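Long-range contact in KLLA0F20702p (Kluyveromyces lactis, PDB 5Y5A), which binds Cdc13 as the Est1 component of yeast telomerase, and so probably brings the enzyme to telomeres: residues A[425-437]-A[488-501]. Numbering follows the deposited sequence.
Sequences MARIMMCWIKSHK and LKEFGPTKFTLSDF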
loop_
_atom_site.group_PDB
_atom_site.type_symbol
_atom_site.label_atom_id
_atom_site.label_comp_id
_atom_site.label_asym_id
_atom_site.label_seq_id
_atom_site.Cartn_x
_atom_site.Cartn_y
_atom_site.Cartn_z
ATOM N N MET A 425 10.765 -7.796 -8.542
ATOM C CA MET A 425 10.550 -6.589 -9.334
ATOM C C MET A 425 10.274 -6.937 -10.794
ATOM O O MET A 425 9.406 -6.337 -11.428
ATOM C CB MET A 425 11.760 -5.641 -9.228
ATOM C CG MET A 425 11.807 -4.858 -7.910
ATOM S SD MET A 425 13.085 -3.580 -7.822
ATOM C CE MET A 425 14.569 -4.550 -8.057
ATOM N N ALA A 426 10.998 -7.918 -11.324
ATOM C CA ALA A 426 10.725 -8.375 -12.687
ATOM C C ALA A 426 9.318 -8.976 -12.808
ATOM O O ALA A 426 8.641 -8.754 -13.813
ATOM C CB ALA A 426 11.786 -9.382 -13.141
ATOM N N ARG A 427 8.879 -9.733 -11.798
ATOM C CA ARG A 427 7.539 -10.335 -11.823
ATOM C C ARG A 427 6.468 -9.257 -11.885
ATOM O O ARG A 427 5.488 -9.363 -12.615
ATOM C CB ARG A 427 7.282 -11.204 -10.591
ATOM C CG ARG A 427 7.954 -12.557 -10.580
ATOM C CD ARG A 427 7.465 -13.354 -9.385
ATOM N NE ARG A 427 6.030 -13.623 -9.455
ATOM C CZ ARG A 427 5.249 -13.771 -8.389
ATOM N NH1 ARG A 427 3.953 -14.022 -8.538
ATOM N NH2 ARG A 427 5.765 -13.665 -7.169
ATOM N N ILE A 428 6.682 -8.219 -11.093
ATOM C CA ILE A 428 5.724 -7.146 -10.944
ATOM C C ILE A 428 5.570 -6.339 -12.240
ATOM O O ILE A 428 4.446 -6.008 -12.645
ATOM C CB ILE A 428 6.142 -6.271 -9.764
ATOM C CG1 ILE A 428 5.840 -7.028 -8.473
ATOM C CG2 ILE A 428 5.463 -4.920 -9.790
ATOM C CD1 ILE A 428 6.485 -6.424 -7.282
ATOM N N MET A 429 6.691 -6.064 -12.902
ATOM C CA MET A 429 6.660 -5.416 -14.209
ATOM C C MET A 429 5.810 -6.214 -15.203
ATOM O O MET A 429 4.911 -5.671 -15.838
ATOM C CB MET A 429 8.081 -5.238 -14.761
ATOM C CG MET A 429 8.979 -4.310 -13.926
ATOM S SD MET A 429 10.615 -4.095 -14.681
ATOM C CE MET A 429 11.576 -3.484 -13.298
ATOM N N MET A 430 6.091 -7.508 -15.314
ATOM C CA MET A 430 5.396 -8.354 -16.268
ATOM C C MET A 430 3.923 -8.507 -15.923
ATOM O O MET A 430 3.071 -8.501 -16.805
ATOM C CB MET A 430 6.060 -9.726 -16.346
ATOM C CG MET A 430 7.526 -9.655 -16.714
ATOM S SD MET A 430 7.802 -8.622 -18.168
ATOM C CE MET A 430 6.876 -9.553 -19.369
ATOM N N CYS A 431 3.624 -8.644 -14.642
ATOM C CA CYS A 431 2.239 -8.784 -14.220
ATOM C C CYS A 431 1.460 -7.506 -14.490
ATOM O O CYS A 431 0.285 -7.550 -14.866
ATOM C CB CYS A 431 2.161 -9.152 -12.744
ATOM S SG CYS A 431 2.558 -10.875 -12.442
ATOM N N TRP A 432 2.117 -6.367 -14.307
ATOM C CA TRP A 432 1.490 -5.092 -14.631
ATOM C C TRP A 432 1.232 -4.998 -16.125
ATOM O O TRP A 432 0.119 -4.688 -16.566
ATOM C CB TRP A 432 2.367 -3.921 -14.188
ATOM C CG TRP A 432 1.772 -2.582 -14.522
ATOM C CD1 TRP A 432 0.520 -2.133 -14.192
ATOM C CD2 TRP A 432 2.409 -1.508 -15.225
ATOM N NE1 TRP A 432 0.338 -0.847 -14.654
ATOM C CE2 TRP A 432 1.487 -0.437 -15.281
ATOM C CE3 TRP A 432 3.671 -1.344 -15.806
ATOM C CZ2 TRP A 432 1.787 0.774 -15.904
ATOM C CZ3 TRP A 432 3.971 -0.133 -16.415
ATOM C CH2 TRP A 432 3.030 0.905 -16.464
ATOM N N ILE A 433 2.279 -5.278 -16.897
ATOM C CA ILE A 433 2.225 -5.142 -18.344
ATOM C C ILE A 433 1.126 -6.014 -18.956
ATOM O O ILE A 433 0.387 -5.546 -19.819
ATOM C CB ILE A 433 3.597 -5.464 -18.962
ATOM C CG1 ILE A 433 4.585 -4.344 -18.614
ATOM C CG2 ILE A 433 3.503 -5.620 -20.470
ATOM C CD1 ILE A 433 6.009 -4.609 -19.035
ATOM N N LYS A 434 0.981 -7.253 -18.483
ATOM C CA LYS A 434 -0.044 -8.152 -19.016
ATOM C C LYS A 434 -1.469 -7.740 -18.633
ATOM O O LYS A 434 -2.438 -8.302 -19.150
ATOM C CB LYS A 434 0.196 -9.585 -18.541
ATOM C CG LYS A 434 -0.620 -9.973 -17.329
ATOM C CD LYS A 434 -0.261 -11.362 -16.829
ATOM C CE LYS A 434 -1.333 -12.367 -17.196
ATOM N NZ LYS A 434 -0.984 -13.729 -16.708
ATOM N N SER A 435 -1.596 -6.773 -17.732
ATOM C CA SER A 435 -2.896 -6.400 -17.179
ATOM C C SER A 435 -3.589 -5.274 -17.932
ATOM O O SER A 435 -4.763 -5.018 -17.709
ATOM C CB SER A 435 -2.753 -5.977 -15.709
ATOM O OG SER A 435 -2.372 -7.062 -14.884
ATOM N N HIS A 436 -2.855 -4.571 -18.785
ATOM C CA HIS A 436 -3.409 -3.403 -19.461
ATOM C C HIS A 436 -2.970 -3.372 -20.928
ATOM O O HIS A 436 -1.782 -3.304 -21.235
ATOM C CB HIS A 436 -2.994 -2.122 -18.730
ATOM C CG HIS A 436 -3.258 -2.164 -17.258
ATOM N ND1 HIS A 436 -4.520 -2.006 -16.722
ATOM C CD2 HIS A 436 -2.432 -2.373 -16.204
ATOM C CE1 HIS A 436 -4.458 -2.108 -15.409
ATOM N NE2 HIS A 436 -3.203 -2.346 -15.068
ATOM N N LYS A 437 -3.942 -3.427 -21.825
ATOM C CA LYS A 437 -3.666 -3.475 -23.255
ATOM C C LYS A 437 -2.774 -2.332 -23.736
ATOM O O LYS A 437 -1.825 -2.556 -24.484
ATOM C CB LYS A 437 -4.977 -3.479 -24.032
ATOM C CG LYS A 437 -5.759 -4.764 -23.842
ATOM C CD LYS A 437 -4.837 -5.969 -23.968
ATOM C CE LYS A 437 -5.611 -7.276 -23.898
ATOM N NZ LYS A 437 -4.701 -8.448 -23.977
ATOM N N LEU A 488 1.177 -7.067 -2.496
ATOM C CA LEU A 488 0.338 -6.484 -3.540
ATOM C C LEU A 488 -1.088 -7.056 -3.637
ATOM O O LEU A 488 -1.793 -6.815 -4.631
ATOM C CB LEU A 488 1.045 -6.644 -4.890
ATOM C CG LEU A 488 2.346 -5.841 -5.017
ATOM C CD1 LEU A 488 2.923 -5.954 -6.423
ATOM C CD2 LEU A 488 2.086 -4.394 -4.676
ATOM N N LYS A 489 -1.517 -7.818 -2.631
ATOM C CA LYS A 489 -2.880 -8.356 -2.644
ATOM C C LYS A 489 -3.883 -7.207 -2.753
ATOM O O LYS A 489 -3.766 -6.226 -2.030
ATOM C CB LYS A 489 -3.151 -9.197 -1.394
ATOM C CG LYS A 489 -2.337 -10.471 -1.343
ATOM C CD LYS A 489 -2.360 -11.128 0.025
ATOM C CE LYS A 489 -3.654 -11.882 0.262
ATOM N NZ LYS A 489 -3.522 -12.804 1.429
ATOM N N GLU A 490 -4.823 -7.333 -3.692
ATOM C CA GLU A 490 -5.881 -6.341 -3.964
ATOM C C GLU A 490 -5.389 -5.024 -4.574
ATOM O O GLU A 490 -6.144 -4.049 -4.648
ATOM C CB GLU A 490 -6.675 -6.038 -2.693
ATOM C CG GLU A 490 -7.230 -7.276 -2.014
ATOM C CD GLU A 490 -8.471 -7.853 -2.692
ATOM O OE1 GLU A 490 -8.675 -7.653 -3.915
ATOM O OE2 GLU A 490 -9.255 -8.517 -1.983
ATOM N N PHE A 491 -4.130 -5.003 -5.009
ATOM C CA PHE A 491 -3.575 -3.879 -5.764
ATOM C C PHE A 491 -4.169 -3.858 -7.170
ATOM O O PHE A 491 -3.947 -4.784 -7.946
ATOM C CB PHE A 491 -2.052 -3.996 -5.829
ATOM C CG PHE A 491 -1.346 -2.790 -6.392
ATOM C CD1 PHE A 491 -1.581 -1.520 -5.884
ATOM C CD2 PHE A 491 -0.382 -2.945 -7.385
ATOM C CE1 PHE A 491 -0.895 -0.414 -6.379
ATOM C CE2 PHE A 491 0.307 -1.849 -7.880
ATOM C CZ PHE A 491 0.048 -0.577 -7.372
ATOM N N GLY A 492 -4.922 -2.812 -7.491
ATOM C CA GLY A 492 -5.614 -2.727 -8.773
ATOM C C GLY A 492 -4.782 -2.850 -10.045
ATOM O O GLY A 492 -5.170 -3.563 -10.963
ATOM N N PRO A 493 -3.635 -2.153 -10.124
ATOM C CA PRO A 493 -2.891 -2.211 -11.393
ATOM C C PRO A 493 -2.393 -3.603 -11.807
ATOM O O PRO A 493 -2.151 -3.818 -12.987
ATOM C CB PRO A 493 -1.712 -1.276 -11.132
ATOM C CG PRO A 493 -2.274 -0.268 -10.181
ATOM C CD PRO A 493 -3.136 -1.077 -9.252
ATOM N N THR A 494 -2.235 -4.521 -10.861
ATOM C CA THR A 494 -1.857 -5.890 -11.197
ATOM C C THR A 494 -3.082 -6.800 -11.097
ATOM O O THR A 494 -2.962 -8.025 -11.032
ATOM C CB THR A 494 -0.720 -6.409 -10.284
ATOM O OG1 THR A 494 -1.024 -6.101 -8.914
ATOM C CG2 THR A 494 0.613 -5.738 -10.657
ATOM N N LYS A 495 -4.259 -6.172 -11.085
ATOM C CA LYS A 495 -5.539 -6.877 -11.034
ATOM C C LYS A 495 -5.725 -7.745 -9.797
ATOM O O LYS A 495 -6.290 -8.838 -9.880
ATOM C CB LYS A 495 -5.746 -7.723 -12.292
ATOM C CG LYS A 495 -5.621 -6.945 -13.586
ATOM C CD LYS A 495 -6.797 -6.021 -13.796
ATOM C CE LYS A 495 -6.836 -5.523 -15.229
ATOM N NZ LYS A 495 -7.996 -4.624 -15.455
ATOM N N PHE A 496 -5.217 -7.247 -8.669
ATOM C CA PHE A 496 -5.585 -7.704 -7.326
ATOM C C PHE A 496 -4.805 -8.942 -6.902
ATOM O O PHE A 496 -4.803 -9.304 -5.723
ATOM C CB PHE A 496 -7.078 -8.060 -7.266
ATOM C CG PHE A 496 -7.974 -6.958 -7.757
ATOM C CD1 PHE A 496 -7.775 -5.650 -7.327
ATOM C CD2 PHE A 496 -8.993 -7.211 -8.665
ATOM C CE1 PHE A 496 -8.586 -4.616 -7.779
ATOM C CE2 PHE A 496 -9.814 -6.175 -9.120
ATOM C CZ PHE A 496 -9.601 -4.871 -8.670
ATOM N N THR A 497 -4.132 -9.582 -7.855
ATOM C CA THR A 497 -3.270 -10.721 -7.539
ATOM C C THR A 497 -2.295 -10.939 -8.709
ATOM O O THR A 497 -2.673 -10.805 -9.875
ATOM C CB THR A 497 -4.060 -12.019 -7.206
ATOM O OG1 THR A 497 -3.161 -13.045 -6.776
ATOM C CG2 THR A 497 -4.873 -12.509 -8.409
ATOM N N LEU A 498 -1.033 -11.230 -8.403
ATOM C CA LEU A 498 -0.050 -11.500 -9.455
ATOM C C LEU A 498 -0.388 -12.814 -10.164
ATOM O O LEU A 498 -0.279 -13.893 -9.581
ATOM C CB LEU A 498 1.367 -11.553 -8.884
ATOM C CG LEU A 498 1.760 -10.373 -7.993
ATOM C CD1 LEU A 498 3.206 -10.489 -7.515
ATOM C CD2 LEU A 498 1.526 -9.047 -8.715
ATOM N N SER A 499 -0.790 -12.717 -11.427
ATOM C CA SER A 499 -1.318 -13.864 -12.156
ATOM C C SER A 499 -0.323 -14.538 -13.127
ATOM O O SER A 499 -0.742 -15.136 -14.119
ATOM C CB SER A 499 -2.571 -13.436 -12.930
ATOM O OG SER A 499 -2.264 -12.415 -13.870
ATOM N N ASP A 500 0.976 -14.448 -12.849
ATOM C CA ASP A 500 1.960 -15.147 -13.675
ATOM C C ASP A 500 2.003 -16.639 -13.334
ATOM O O ASP A 500 2.094 -17.477 -14.224
ATOM C CB ASP A 500 3.352 -14.527 -13.533
ATOM C CG ASP A 500 3.715 -14.213 -12.090
ATOM O OD1 ASP A 500 2.978 -14.631 -11.170
ATOM O OD2 ASP A 500 4.748 -13.541 -11.880
ATOM N N PHE A 501 1.932 -16.970 -12.051
ATOM C CA PHE A 501 1.749 -18.357 -11.641
ATOM C C PHE A 501 0.324 -18.797 -11.927
ATOM O O PHE A 501 -0.567 -17.964 -12.092
ATOM C CB PHE A 501 2.029 -18.546 -10.149
ATOM C CG PHE A 501 3.479 -18.513 -9.783
ATOM C CD1 PHE A 501 4.262 -19.656 -9.884
ATOM C CD2 PHE A 501 4.057 -17.348 -9.312
ATOM C CE1 PHE A 501 5.601 -19.633 -9.531
ATOM C CE2 PHE A 501 5.388 -17.314 -8.965
ATOM C CZ PHE A 501 6.164 -18.458 -9.069
#
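Arg427 takes hold of Asp500 side-on, with NE 2.7 Å from OD2 and NH1 2.9 Å from OD1, one nitrogen to each oxygen. The two flat groups are nearly coplanar, 22° apart, and both bonds run almost straight. A bend at chi3 (63°) turns the guanidinium into line with the carboxylate, whose OD1 also accepts the backbone N of Phe501. Above and below, the arginine is sandwiched: the Phe501 ring stands edge-on over one face, CE2 3.6 Å from Arg427 CZ, and Leu498 CD1 covers the other. Glu484 and Asp485 take further bonds from NH2 and NH1, so Arg427 sits among three carboxylates and its positive charge probably offsets their mutual repulsion. With Arg427 cut back to an alanine, the buried Asp500 would probably lose its countercharge and a gap would open between Leu498 and Phe501. One turn on, Cys431 SG lies against Leu498 CB (3.8 Å); Ile428, next to Arg427 in the chain, sets its CD1 against Leu488 CD1. All this lies in the Est1 DNA/RNA-binding region, of the TPR clan, where the irregular chain following helix 483-487 packs along helix 421-433. At the far end of the helix, Pro493 O is shared: His436 NE2 donates to it at 2.8 Å, tilted out of the ring plane, while Trp432 presents its CD1 edge to the same oxygen. The indole NE1 itself bonds to His373. Lys434 stretches across to Ser499 O, its NZ at 3.0 Å and above the carbonyl plane; the lysine also packs on an aromatic side chain of the bound peptide.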